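Side-chain contacts in esterase Rv0045c (Mycobacterium tuberculosis, PDB 6WYN), which hydrolyses carboxylic esters, with a preference for short, straight-chain alkyl esters, and is likely involved in ester and lipid metabolism: residues Gly282-Asp286 against Gln287-Glu291; Val178-Pro182 against Ser183-Arg187; Thr41-Asp44 against Glu45-Leu49; Ala213-Asp216 against Leu217-Ala221. One frame throughout, in Å; residues are numbered along the deposited sequence.

Contact 1: Gly282-Asp286 against Gln287-Glu291; sequences GFVTD and QDTAE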
ATOM      1  N   GLY A 282     -13.048  10.832   4.046  1.00 14.96           N
ATOM      2  CA  GLY A 282     -14.359  10.626   3.402  1.00 16.47           C
ATOM      3  C   GLY A 282     -14.335   9.499   2.386  1.00 15.88           C
ATOM      4  O   GLY A 282     -15.388   9.184   1.802  1.00 15.89           O
ATOM      5  N   PHE A 283     -13.199   8.837   2.206  1.00 16.05           N
ATOM      6  CA  PHE A 283     -13.032   7.881   1.095  1.00 14.95           C
ATOM      7  C   PHE A 283     -14.060   6.762   1.190  1.00 14.91           C
ATOM      8  O   PHE A 283     -14.686   6.380   0.178  1.00 15.47           O
ATOM      9  CB  PHE A 283     -11.598   7.365   1.103  1.00 15.24           C
ATOM     10  CG  PHE A 283     -11.180   6.735  -0.192  1.00 16.12           C
ATOM     11  CD1 PHE A 283     -11.372   5.388  -0.407  1.00 16.31           C
ATOM     12  CD2 PHE A 283     -10.557   7.496  -1.169  1.00 18.21           C
ATOM     13  CE1 PHE A 283     -10.962   4.792  -1.590  1.00 16.77           C
ATOM     14  CE2 PHE A 283     -10.149   6.905  -2.362  1.00 20.32           C
ATOM     15  CZ  PHE A 283     -10.341   5.548  -2.554  1.00 18.94           C
ATOM     16  N   VAL A 284     -14.203   6.204   2.382  1.00 14.98           N
ATOM     17  CA  VAL A 284     -15.142   5.109   2.679  1.00 14.82           C
ATOM     18  C   VAL A 284     -16.317   5.699   3.476  1.00 16.78           C
ATOM     19  O   VAL A 284     -16.063   6.279   4.529  1.00 14.61           O
ATOM     20  CB  VAL A 284     -14.449   3.987   3.458  1.00 15.45           C
ATOM     21  CG1 VAL A 284     -15.433   2.855   3.796  1.00 15.27           C
ATOM     22  CG2 VAL A 284     -13.216   3.490   2.679  1.00 16.44           C
ATOM     23  N   THR A 285     -17.543   5.503   2.983  1.00 15.77           N
ATOM     24  CA  THR A 285     -18.791   5.954   3.638  1.00 15.25           C
ATOM     25  C   THR A 285     -19.326   4.886   4.581  1.00 14.19           C
ATOM     26  O   THR A 285     -18.967   3.680   4.465  1.00 12.66           O
ATOM     27  CB  THR A 285     -19.868   6.272   2.597  1.00 14.73           C
ATOM     28  OG1 THR A 285     -20.252   5.050   1.969  1.00 17.41           O
ATOM     29  CG2 THR A 285     -19.369   7.286   1.613  1.00 17.05           C
ATOM     30  N   ASP A 286     -20.252   5.280   5.449  1.00 14.81           N
ATOM     31  CA  ASP A 286     -20.979   4.308   6.316  1.00 15.99           C
ATOM     32  C   ASP A 286     -21.707   3.282   5.454  1.00 15.50           C
ATOM     33  O   ASP A 286     -21.714   2.102   5.809  1.00 14.76           O
ATOM     34  CB  ASP A 286     -21.969   5.021   7.251  1.00 17.86           C
ATOM     35  CG  ASP A 286     -21.269   5.839   8.341  1.00 20.41           C
ATOM     36  OD1 ASP A 286     -20.062   5.614   8.603  1.00 18.34           O
ATOM     37  OD2 ASP A 286     -21.907   6.725   8.893  1.00 24.46           O
ATOM     38  N   GLN A 287     -22.335   3.710   4.363  1.00 15.43           N
ATOM     39  CA  GLN A 287     -23.005   2.767   3.445  1.00 17.42           C
ATOM     40  C   GLN A 287     -21.970   1.798   2.823  1.00 14.49           C
ATOM     41  O   GLN A 287     -22.259   0.578   2.702  1.00 13.24           O
ATOM     42  CB  GLN A 287     -23.744   3.588   2.371  1.00 21.88           C
ATOM     43  CG  GLN A 287     -25.047   2.943   1.939  1.00 34.01           C
ATOM     44  CD  GLN A 287     -26.190   3.036   2.944  1.00 37.56           C
ATOM     45  OE1 GLN A 287     -26.864   4.062   3.042  1.00 43.98           O
ATOM     46  NE2 GLN A 287     -26.497   1.920   3.601  1.00 30.50           N
ATOM     47  N   ASP A 288     -20.800   2.299   2.434  1.00 14.65           N
ATOM     48  CA  ASP A 288     -19.696   1.411   1.963  1.00 15.37           C
ATOM     49  C   ASP A 288     -19.427   0.314   3.000  1.00 14.96           C
ATOM     50  O   ASP A 288     -19.327  -0.858   2.645  1.00 13.79           O
ATOM     51  CB  ASP A 288     -18.435   2.217   1.672  1.00 16.25           C
ATOM     52  CG  ASP A 288     -18.505   3.108   0.440  1.00 18.88           C
ATOM     53  OD1 ASP A 288     -19.408   2.868  -0.453  1.00 20.43           O
ATOM     54  OD2 ASP A 288     -17.697   4.078   0.381  1.00 20.38           O
ATOM     55  N   THR A 289     -19.307   0.687   4.265  1.00 15.44           N
ATOM     56  CA  THR A 289     -18.954  -0.250   5.348  1.00 15.34           C
ATOM     57  C   THR A 289     -20.070  -1.251   5.520  1.00 14.62           C
ATOM     58  O   THR A 289     -19.792  -2.455   5.659  1.00 13.64           O
ATOM     59  CB  THR A 289     -18.667   0.477   6.666  1.00 15.10           C
ATOM     60  OG1 THR A 289     -17.734   1.526   6.442  1.00 14.67           O
ATOM     61  CG2 THR A 289     -18.157  -0.501   7.687  1.00 15.48           C
ATOM     62  N   ALA A 290     -21.326  -0.790   5.510  1.00 14.13           N
ATOM     63  CA  ALA A 290     -22.470  -1.719   5.618  1.00 12.91           C
ATOM     64  C   ALA A 290     -22.489  -2.682   4.427  1.00 12.43           C
ATOM     65  O   ALA A 290     -22.843  -3.864   4.612  1.00 12.86           O
ATOM     66  CB  ALA A 290     -23.765  -0.923   5.715  1.00 12.85           C
ATOM     67  N   GLU A 291     -22.220  -2.200   3.228  1.00 13.24           N
ATOM     68  CA  GLU A 291     -22.214  -3.073   2.004  1.00 14.37           C
ATOM     69  C   GLU A 291     -21.153  -4.160   2.187  1.00 13.87           C
ATOM     70  O   GLU A 291     -21.406  -5.360   1.959  1.00 14.85           O
ATOM     71  CB  GLU A 291     -22.000  -2.196   0.760  1.00 16.47           C
ATOM     72  CG  GLU A 291     -21.847  -2.981  -0.545  1.00 16.74           C
ATOM     73  CD  GLU A 291     -21.547  -2.132  -1.754  1.00 17.58           C
ATOM     74  OE1 GLU A 291     -22.033  -2.512  -2.865  1.00 19.47           O
ATOM     75  OE2 GLU A 291     -20.906  -1.052  -1.592  1.00 16.68           O
TER

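Contact 2: Val178-Pro182 against Ser183-Arg187; sequences VDVTP and SALQR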
ATOM      1  N   VAL A 178      -7.154  -1.315   4.481  1.00 11.44           N
ATOM      2  CA  VAL A 178      -6.950   0.058   5.015  1.00 11.98           C
ATOM      3  C   VAL A 178      -7.651   1.052   4.105  1.00 12.09           C
ATOM      4  O   VAL A 178      -7.185   1.291   2.975  1.00 12.00           O
ATOM      5  CB  VAL A 178      -5.471   0.351   5.262  1.00 12.07           C
ATOM      6  CG1 VAL A 178      -5.226   1.731   5.823  1.00 12.59           C
ATOM      7  CG2 VAL A 178      -4.896  -0.693   6.193  1.00 12.52           C
ATOM      8  N   ASP A 179      -8.713   1.676   4.663  1.00 11.66           N
ATOM      9  CA  ASP A 179      -9.506   2.772   4.076  1.00 11.28           C
ATOM     10  C   ASP A 179      -9.926   2.471   2.634  1.00 10.33           C
ATOM     11  O   ASP A 179      -9.865   3.374   1.815  1.00 10.94           O
ATOM     12  CB  ASP A 179      -8.747   4.096   4.190  1.00 12.44           C
ATOM     13  CG  ASP A 179      -9.668   5.305   4.353  1.00 14.35           C
ATOM     14  OD1 ASP A 179     -10.510   5.261   5.248  1.00 13.78           O
ATOM     15  OD2 ASP A 179      -9.558   6.285   3.547  1.00 15.55           O
ATOM     16  N   VAL A 180     -10.457   1.296   2.362  1.00 10.71           N
ATOM     17  CA  VAL A 180     -11.010   0.999   1.022  1.00 11.61           C
ATOM     18  C   VAL A 180     -12.072  -0.102   1.082  1.00 12.21           C
ATOM     19  O   VAL A 180     -11.986  -0.997   1.913  1.00 11.32           O
ATOM     20  CB  VAL A 180      -9.858   0.612   0.069  1.00 11.39           C
ATOM     21  CG1 VAL A 180      -9.335  -0.778   0.410  1.00 11.05           C
ATOM     22  CG2 VAL A 180     -10.283   0.716  -1.390  1.00 12.13           C
ATOM     23  N   THR A 181     -13.001  -0.048   0.129  1.00 12.29           N
ATOM     24  CA  THR A 181     -13.878  -1.180  -0.281  1.00 13.90           C
ATOM     25  C   THR A 181     -13.923  -1.159  -1.816  1.00 12.86           C
ATOM     26  O   THR A 181     -13.563  -0.160  -2.426  1.00 12.88           O
ATOM     27  CB  THR A 181     -15.294  -1.056   0.313  1.00 14.96           C
ATOM     28  OG1 THR A 181     -15.975  -0.084  -0.488  1.00 15.02           O
ATOM     29  CG2 THR A 181     -15.320  -0.620   1.767  1.00 15.30           C
ATOM     30  N   PRO A 182     -14.429  -2.208  -2.494  1.00 13.50           N
ATOM     31  CA  PRO A 182     -14.577  -2.148  -3.952  1.00 13.99           C
ATOM     32  C   PRO A 182     -15.339  -0.900  -4.398  1.00 15.18           C
ATOM     33  O   PRO A 182     -14.856  -0.162  -5.257  1.00 15.54           O
ATOM     34  CB  PRO A 182     -15.336  -3.420  -4.246  1.00 13.16           C
ATOM     35  CG  PRO A 182     -14.818  -4.349  -3.185  1.00 13.73           C
ATOM     36  CD  PRO A 182     -14.843  -3.503  -1.927  1.00 13.93           C
ATOM     37  N   SER A 183     -16.482  -0.615  -3.753  1.00 15.28           N
ATOM     38  CA  SER A 183     -17.322   0.558  -4.120  1.00 16.61           C
ATOM     39  C   SER A 183     -16.532   1.860  -3.953  1.00 15.98           C
ATOM     40  O   SER A 183     -16.653   2.763  -4.801  1.00 16.29           O
ATOM     41  CB  SER A 183     -18.616   0.568  -3.337  1.00 15.93           C
ATOM     42  OG  SER A 183     -19.318  -0.648  -3.550  1.00 16.18           O
ATOM     43  N   ALA A 184     -15.756   1.993  -2.874  1.00 15.41           N
ATOM     44  CA  ALA A 184     -15.064   3.261  -2.564  1.00 15.49           C
ATOM     45  C   ALA A 184     -14.007   3.547  -3.630  1.00 15.01           C
ATOM     46  O   ALA A 184     -13.888   4.700  -4.104  1.00 15.68           O
ATOM     47  CB  ALA A 184     -14.468   3.173  -1.175  1.00 15.92           C
ATOM     48  N   LEU A 185     -13.218   2.558  -4.010  1.00 16.60           N
ATOM     49  CA  LEU A 185     -12.182   2.824  -5.042  1.00 17.18           C
ATOM     50  C   LEU A 185     -12.869   3.045  -6.403  1.00 15.47           C
ATOM     51  O   LEU A 185     -12.400   3.873  -7.141  1.00 15.06           O
ATOM     52  CB  LEU A 185     -11.166   1.671  -5.103  1.00 19.11           C
ATOM     53  CG  LEU A 185      -9.896   1.992  -5.906  1.00 21.63           C
ATOM     54  CD1 LEU A 185      -9.350   3.363  -5.597  1.00 25.45           C
ATOM     55  CD2 LEU A 185      -8.799   0.964  -5.631  1.00 24.78           C
ATOM     56  N   GLN A 186     -13.929   2.325  -6.724  1.00 17.27           N
ATOM     57  CA  GLN A 186     -14.709   2.576  -7.975  1.00 20.12           C
ATOM     58  C   GLN A 186     -15.114   4.056  -8.030  1.00 19.69           C
ATOM     59  O   GLN A 186     -14.916   4.709  -9.061  1.00 18.06           O
ATOM     60  CB  GLN A 186     -15.934   1.667  -8.026  1.00 23.92           C
ATOM     61  CG  GLN A 186     -16.675   1.699  -9.361  1.00 30.80           C
ATOM     62  CD  GLN A 186     -17.651   0.548  -9.447  1.00 33.67           C
ATOM     63  OE1 GLN A 186     -18.404   0.259  -8.520  1.00 39.85           O
ATOM     64  NE2 GLN A 186     -17.634  -0.141 -10.564  1.00 38.60           N
ATOM     65  N   ARG A 187     -15.663   4.604  -6.948  1.00 19.75           N
ATOM     66  CA  ARG A 187     -16.084   6.038  -6.941  1.00 21.36           C
ATOM     67  C   ARG A 187     -14.837   6.912  -7.192  1.00 21.83           C
ATOM     68  O   ARG A 187     -14.910   7.870  -8.016  1.00 22.53           O
ATOM     69  CB  ARG A 187     -16.860   6.291  -5.626  1.00 24.59           C
ATOM     70  CG  ARG A 187     -17.105   7.742  -5.213  1.00 28.59           C
ATOM     71  CD  ARG A 187     -17.666   7.924  -3.776  1.00 27.49           C
ATOM     72  NE  ARG A 187     -18.524   6.798  -3.474  1.00 27.24           N
ATOM     73  CZ  ARG A 187     -18.348   5.894  -2.506  1.00 23.84           C
ATOM     74  NH1 ARG A 187     -17.397   6.009  -1.592  1.00 24.79           N
ATOM     75  NH2 ARG A 187     -19.190   4.884  -2.437  1.00 24.59           N
TER

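Contact 3: Thr41-Asp44 against Glu45-Leu49; sequences TGLD and EFALL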
ATOM      1  N   THR A  41      20.677  11.683  -4.196  1.00 57.54           N
ATOM      2  CA  THR A  41      21.653  11.590  -3.080  1.00 54.39           C
ATOM      3  C   THR A  41      22.393  10.246  -3.223  1.00 56.80           C
ATOM      4  O   THR A  41      21.997   9.397  -4.070  1.00 50.25           O
ATOM      5  CB  THR A  41      20.957  11.773  -1.714  1.00 57.37           C
ATOM      6  OG1 THR A  41      20.275  10.566  -1.361  1.00 54.04           O
ATOM      7  CG2 THR A  41      19.957  12.910  -1.663  1.00 52.23           C
ATOM      8  N   GLY A  42      23.441  10.030  -2.436  1.00 50.80           N
ATOM      9  CA  GLY A  42      24.106   8.715  -2.364  1.00 49.69           C
ATOM     10  C   GLY A  42      23.439   7.793  -1.359  1.00 46.48           C
ATOM     11  O   GLY A  42      23.903   6.661  -1.230  1.00 47.89           O
ATOM     12  N   LEU A  43      22.375   8.254  -0.689  1.00 41.02           N
ATOM     13  CA  LEU A  43      21.844   7.617   0.542  1.00 35.18           C
ATOM     14  C   LEU A  43      21.212   6.272   0.189  1.00 27.74           C
ATOM     15  O   LEU A  43      20.462   6.185  -0.776  1.00 29.31           O
ATOM     16  CB  LEU A  43      20.827   8.540   1.207  1.00 36.69           C
ATOM     17  CG  LEU A  43      20.898   8.549   2.720  1.00 38.80           C
ATOM     18  CD1 LEU A  43      22.327   8.802   3.200  1.00 38.13           C
ATOM     19  CD2 LEU A  43      19.950   9.593   3.285  1.00 40.49           C
ATOM     20  N   ASP A  44      21.595   5.248   0.927  1.00 23.47           N
ATOM     21  CA  ASP A  44      21.045   3.878   0.834  1.00 23.55           C
ATOM     22  C   ASP A  44      19.566   3.921   1.264  1.00 22.22           C
ATOM     23  O   ASP A  44      19.201   4.764   2.115  1.00 20.79           O
ATOM     24  CB  ASP A  44      21.906   2.982   1.711  1.00 27.04           C
ATOM     25  CG  ASP A  44      21.257   1.679   2.038  1.00 30.51           C
ATOM     26  OD1 ASP A  44      21.226   0.856   1.127  1.00 43.16           O
ATOM     27  OD2 ASP A  44      20.764   1.517   3.177  1.00 29.75           O
ATOM     28  N   GLU A  45      18.747   2.993   0.768  1.00 17.21           N
ATOM     29  CA  GLU A  45      17.289   3.017   0.992  1.00 15.52           C
ATOM     30  C   GLU A  45      16.955   2.673   2.450  1.00 14.35           C
ATOM     31  O   GLU A  45      15.814   2.928   2.863  1.00 13.39           O
ATOM     32  CB  GLU A  45      16.601   2.138  -0.052  1.00 15.13           C
ATOM     33  CG  GLU A  45      16.671   0.650   0.181  1.00 15.61           C
ATOM     34  CD  GLU A  45      15.714  -0.112  -0.740  1.00 17.27           C
ATOM     35  OE1 GLU A  45      16.136  -1.155  -1.321  1.00 15.95           O
ATOM     36  OE2 GLU A  45      14.537   0.346  -0.885  1.00 15.35           O
ATOM     37  N   PHE A  46      17.867   2.105   3.221  1.00 12.35           N
ATOM     38  CA  PHE A  46      17.640   1.782   4.653  1.00 13.74           C
ATOM     39  C   PHE A  46      18.279   2.846   5.582  1.00 13.60           C
ATOM     40  O   PHE A  46      18.217   2.682   6.797  1.00 15.09           O
ATOM     41  CB  PHE A  46      18.123   0.354   4.914  1.00 14.56           C
ATOM     42  CG  PHE A  46      17.503  -0.651   3.978  1.00 15.37           C
ATOM     43  CD1 PHE A  46      16.119  -0.740   3.863  1.00 15.68           C
ATOM     44  CD2 PHE A  46      18.295  -1.507   3.218  1.00 16.02           C
ATOM     45  CE1 PHE A  46      15.538  -1.615   2.959  1.00 15.50           C
ATOM     46  CE2 PHE A  46      17.715  -2.438   2.367  1.00 14.69           C
ATOM     47  CZ  PHE A  46      16.348  -2.485   2.249  1.00 16.21           C
ATOM     48  N   ALA A  47      18.785   3.947   5.061  1.00 15.23           N
ATOM     49  CA  ALA A  47      19.536   4.937   5.871  1.00 17.49           C
ATOM     50  C   ALA A  47      18.610   5.699   6.846  1.00 20.40           C
ATOM     51  O   ALA A  47      19.130   6.261   7.797  1.00 22.48           O
ATOM     52  CB  ALA A  47      20.242   5.893   4.945  1.00 18.89           C
ATOM     53  N   LEU A  48      17.292   5.773   6.630  1.00 19.06           N
ATOM     54  CA  LEU A  48      16.391   6.593   7.493  1.00 19.06           C
ATOM     55  C   LEU A  48      15.606   5.738   8.466  1.00 17.27           C
ATOM     56  O   LEU A  48      14.634   6.261   9.038  1.00 18.09           O
ATOM     57  CB  LEU A  48      15.445   7.383   6.598  1.00 19.57           C
ATOM     58  CG  LEU A  48      16.169   8.321   5.648  1.00 23.09           C
ATOM     59  CD1 LEU A  48      15.177   9.042   4.760  1.00 24.27           C
ATOM     60  CD2 LEU A  48      17.042   9.309   6.441  1.00 22.15           C
ATOM     61  N   LEU A  49      15.967   4.481   8.682  1.00 16.62           N
ATOM     62  CA  LEU A  49      15.059   3.602   9.469  1.00 17.16           C
ATOM     63  C   LEU A  49      14.941   4.085  10.935  1.00 17.35           C
ATOM     64  O   LEU A  49      13.902   3.766  11.559  1.00 15.06           O
ATOM     65  CB  LEU A  49      15.480   2.137   9.401  1.00 17.36           C
ATOM     66  CG  LEU A  49      15.233   1.427   8.063  1.00 19.58           C
ATOM     67  CD1 LEU A  49      15.699  -0.024   8.180  1.00 20.01           C
ATOM     68  CD2 LEU A  49      13.765   1.503   7.656  1.00 21.72           C
TER

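Contact 4: Ala213-Asp216 against Leu217-Ala221; sequences AMLD and LTIAA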
ATOM      1  N   ALA A 213      11.277  20.482  -5.161  1.00 28.08           N
ATOM      2  CA  ALA A 213      10.082  20.692  -6.015  1.00 27.28           C
ATOM      3  C   ALA A 213       9.084  19.526  -5.895  1.00 28.56           C
ATOM      4  O   ALA A 213       7.830  19.725  -6.004  1.00 23.07           O
ATOM      5  CB  ALA A 213      10.535  20.841  -7.448  1.00 28.11           C
ATOM      6  N   MET A 214       9.590  18.311  -5.717  1.00 26.28           N
ATOM      7  CA  MET A 214       8.688  17.158  -5.465  1.00 27.21           C
ATOM      8  C   MET A 214       8.144  17.267  -4.037  1.00 23.03           C
ATOM      9  O   MET A 214       6.931  17.091  -3.834  1.00 22.29           O
ATOM     10  CB  MET A 214       9.462  15.859  -5.691  1.00 29.88           C
ATOM     11  CG  MET A 214      10.038  15.790  -7.107  1.00 30.81           C
ATOM     12  SD  MET A 214      10.746  14.164  -7.400  1.00 34.56           S
ATOM     13  CE  MET A 214       9.432  13.396  -8.329  1.00 33.12           C
ATOM     14  N   LEU A 215       9.013  17.651  -3.099  1.00 22.38           N
ATOM     15  CA  LEU A 215       8.642  17.879  -1.688  1.00 20.79           C
ATOM     16  C   LEU A 215       7.599  19.014  -1.589  1.00 21.04           C
ATOM     17  O   LEU A 215       6.640  18.819  -0.853  1.00 19.29           O
ATOM     18  CB  LEU A 215       9.912  18.142  -0.891  1.00 18.94           C
ATOM     19  CG  LEU A 215       9.695  18.331   0.602  1.00 19.92           C
ATOM     20  CD1 LEU A 215       8.938  17.177   1.222  1.00 19.10           C
ATOM     21  CD2 LEU A 215      11.013  18.545   1.303  1.00 20.66           C
ATOM     22  N   ASP A 216       7.685  20.056  -2.418  1.00 22.08           N
ATOM     23  CA  ASP A 216       6.756  21.228  -2.410  1.00 24.73           C
ATOM     24  C   ASP A 216       5.345  20.778  -2.797  1.00 24.68           C
ATOM     25  O   ASP A 216       4.395  21.164  -2.124  1.00 23.73           O
ATOM     26  CB  ASP A 216       7.281  22.341  -3.329  1.00 25.30           C
ATOM     27  CG  ASP A 216       8.452  23.133  -2.735  1.00 30.39           C
ATOM     28  OD1 ASP A 216       8.658  23.091  -1.480  1.00 30.02           O
ATOM     29  OD2 ASP A 216       9.144  23.834  -3.519  1.00 33.48           O
ATOM     30  N   LEU A 217       5.250  19.914  -3.810  1.00 24.10           N
ATOM     31  CA  LEU A 217       4.013  19.257  -4.284  1.00 25.70           C
ATOM     32  C   LEU A 217       3.388  18.418  -3.157  1.00 23.24           C
ATOM     33  O   LEU A 217       2.195  18.524  -2.899  1.00 23.20           O
ATOM     34  CB  LEU A 217       4.457  18.413  -5.483  1.00 31.32           C
ATOM     35  CG  LEU A 217       3.478  18.366  -6.644  1.00 39.82           C
ATOM     36  CD1 LEU A 217       3.087  19.781  -7.075  1.00 37.68           C
ATOM     37  CD2 LEU A 217       4.072  17.563  -7.805  1.00 44.08           C
ATOM     38  N   THR A 218       4.189  17.645  -2.432  1.00 21.86           N
ATOM     39  CA  THR A 218       3.715  16.739  -1.354  1.00 18.45           C
ATOM     40  C   THR A 218       3.296  17.590  -0.144  1.00 18.22           C
ATOM     41  O   THR A 218       2.274  17.309   0.497  1.00 15.48           O
ATOM     42  CB  THR A 218       4.840  15.758  -1.043  1.00 18.66           C
ATOM     43  OG1 THR A 218       5.205  15.128  -2.273  1.00 22.35           O
ATOM     44  CG2 THR A 218       4.451  14.740  -0.014  1.00 18.07           C
ATOM     45  N   ILE A 219       4.050  18.651   0.145  1.00 18.81           N
ATOM     46  CA  ILE A 219       3.645  19.604   1.208  1.00 18.06           C
ATOM     47  C   ILE A 219       2.286  20.195   0.796  1.00 19.09           C
ATOM     48  O   ILE A 219       1.375  20.165   1.620  1.00 17.51           O
ATOM     49  CB  ILE A 219       4.718  20.684   1.429  1.00 18.14           C
ATOM     50  CG1 ILE A 219       5.992  20.082   2.030  1.00 20.08           C
ATOM     51  CG2 ILE A 219       4.144  21.805   2.314  1.00 18.54           C
ATOM     52  CD1 ILE A 219       7.186  21.027   2.062  1.00 21.43           C
ATOM     53  N   ALA A 220       2.161  20.703  -0.434  1.00 19.56           N
ATOM     54  CA  ALA A 220       0.913  21.328  -0.918  1.00 21.54           C
ATOM     55  C   ALA A 220      -0.276  20.393  -0.704  1.00 23.04           C
ATOM     56  O   ALA A 220      -1.321  20.882  -0.361  1.00 23.66           O
ATOM     57  CB  ALA A 220       1.039  21.779  -2.362  1.00 21.75           C
ATOM     58  N   ALA A 221      -0.121  19.078  -0.836  1.00 25.19           N
ATOM     59  CA  ALA A 221      -1.242  18.117  -0.751  1.00 23.28           C
ATOM     60  C   ALA A 221      -1.485  17.758   0.712  1.00 23.34           C
ATOM     61  O   ALA A 221      -2.523  17.167   0.982  1.00 22.48           O
ATOM     62  CB  ALA A 221      -0.921  16.880  -1.584  1.00 26.67           C
TER

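Contact 1: Gly282-Asp286 against Gln287-Glu291
Thr285 O takes two hydrogen bonds from one residue, Thr289, and sits just inside a capping box that starts helix 286-295. The backbone Thr289 N lies 3.0 Å from Thr285 O and closes the first helical turn. The hydroxyl Thr289 OG1 reaches the same Thr285 O at 3.2 Å, tilted from the carbonyl plane, because its first torsion sets OG1 beside its own backbone N and turns it back toward the preceding turn.

The box is defined by two reciprocal bonds. Asp288 N donates to Thr285 OG1 at 2.8 Å, a bond made possible by chi1 of 68°, which holds the hydroxyl between the N and the carbonyl carbon of Thr285. In return Thr285 N donates to Asp288 OD2 at 3.0 Å; the N-H...O angle is 177°, almost straight, yet the donor meets the oxygen from above the carboxylate plane, 43° out of it. Asp288 OD2 also forms a salt bridge with Arg187 NH1, so Asp288, the box partner inside the helix, links this helix to helix 182-200 as well.

Ahead of the cap, Phe283 reaches the active site. It stacks its ring on that of the assigned active-site His310 and also touches Asp179 and Ser155, which puts the loop leading into this helix beside the probable catalytic residues of the alpha/beta hydrolase fold. Between Phe283 and the cap, Val284 lies over the first turn: its CG1, anti to the backbone N, packs 3.7 Å from Asp288 CB and equally 3.7 Å from Thr289 OG1.

Contact 2: Val178-Pro182 against Ser183-Arg187
Val180 and Leu185 lean across one another at a slant where the chain leaves strand 174-178 and enters helix 182-200. The touching atoms are Val180 CG2 and Leu185 CB, 3.9 Å apart. Val180 CG2 stands anti to its backbone N while CG1 takes the position between N and carbonyl carbon (chi1 73°), so one methyl branch alone makes the contact. Both side chains also pack on Leu159 of helix 156-167, and Leu185 approaches the inferred nucleophile Ser155.

Thr181 is turned to a different task. It is the N-cap, and its OG1 accepts from Ala184 N at 3.2 Å with an N-H...O angle of 158°. The methyl Ala184 CB lies alongside, 3.7 Å from Thr181 OG1. The carbonyl of Thr181 points down the helix and receives Leu185 N at 3.2 Å, nearly along the C=O axis. Pro182 occupies the first helical position; its carbonyl accepts Gln186 N at 3.0 Å, and its ring rests on Leu262 and Trp263 of helix 260-268.

Ser183 OG is hydrogen-bonded to Glu291, and Arg187 forms a salt bridge with Asp288, both on helix 286-295. This loop follows the sixth strand of the sheet and carries Asp179, the probable acid of the Ser-His-Asp triad, whose OD2 is hydrogen-bonded to His310 ND1. A few residues beyond that acid, OG1 satisfies Ala184 N and Pro182 needs no donor at the helix start, while the buried Thr181 N, without a partner in the model, probably carries a desolvation cost.

Contact 3: Thr41-Asp44 against Glu45-Leu49
Glu45 is the second residue of a turn begun by Asp44, whose carboxyl carbon Asp44 CG lies 3.1 Å from Glu45 N. Its own side chain leaves the contact for a salt bridge with Arg67 and a hydrogen bond with His96. On the way its CG, set between the backbone N and the carbonyl carbon (chi1 77°), passes 3.6 Å above the plane of the Phe46 ring, over the centre of that face.

At Phe46, Asp44 OD2 accepts from Phe46 N, two residues on, at 3.0 Å with an N-H...O angle of 146°: an Asx turn. The donor stands well above the carboxylate plane, 67° out of it. Asp44 CG is anti to its own N, which swings the carboxylate forward over the turn until OD2 also lies 3.4 Å from Phe46 CB. The ring itself packs on Val65 and Leu76, in the first two strands of the main sheet.

At Ala47 the bond from Ala47 N to Asp44 O, 3.1 Å, closes the turn, and the backbone angles of Glu45 and Phe46 make it type I; a second type I turn, Phe46 to Leu49, overlaps it and leads into helix 49-55. The methyl of Ala47 faces back to the earlier residues, its CB meeting Leu43 CG at 3.5 Å.

Leu48, the N-cap residue of that helix, extends its CD2 to 4.3 Å from Leu43 CD2, and both leucines rest on Phe235 of helix 227-237.

Contact 4: Ala213-Asp216 against Leu217-Ala221
Two torsions turn side chains back along helix 211-221: Thr218 chi1 of -55° places OG1 beside its own backbone N, and Ile219 chi1 of -68° does the same for CG1. Thr218 OG1 therefore comes within 3.0 Å of Met214 O and donates to it, standing 37° out of the carbonyl plane. The backbone Thr218 N, at 3.1 Å, donates to the same Met214 O but lies in that plane, so one carbonyl is gripped by two donors with different approaches.

Ile219 CG1 passes 3.2 Å from Leu215 O, and its CD1 goes on to meet Leu215 CG at 4.0 Å, the two side chains crossing at a slant. These are the i to i+4 relations of an alpha helix, seen in Ile219 N to Leu215 O and Ala220 N to Asp216 O, both 2.8 Å; the bond from Leu217 N to Ala213 O, at 3.4 Å, is weak.

Met214 and Thr218 share the side that packs on Val234 of helix 227-237 and on Trp248 of strand 246-248, elements that with this helix probably belong to the cap domain inserted in the alpha/beta fold. Leu217 CB, one residue before Thr218, lies 3.3 Å from Met214 O. Asp216 OD1 is hydrogen-bonded to Gln212, one helical turn earlier.

Along the chain the order is contact 3, contact 2, contact 4, contact 1. Contacts 1 and 2 are neighbours, their centres about 8 Å apart, and touch directly: each starts a helix after a strand of the main sheet, 273-278 and 174-178, which are adjacent in it. Contact 2 contains Asp179, and Phe283 of contact 1 packs on it, so both lie in the alpha/beta fold and border the probable catalytic triad. Contact 4, probably in the cap, lies about 25 Å from contact 2, centre to centre, on the helix that follows 182-200. Contact 3's centre is about 38 Å from contact 1's, across the chain's centre. Contacts 3 and 4 both pack on helix 227-237, with centres about 20 Å apart.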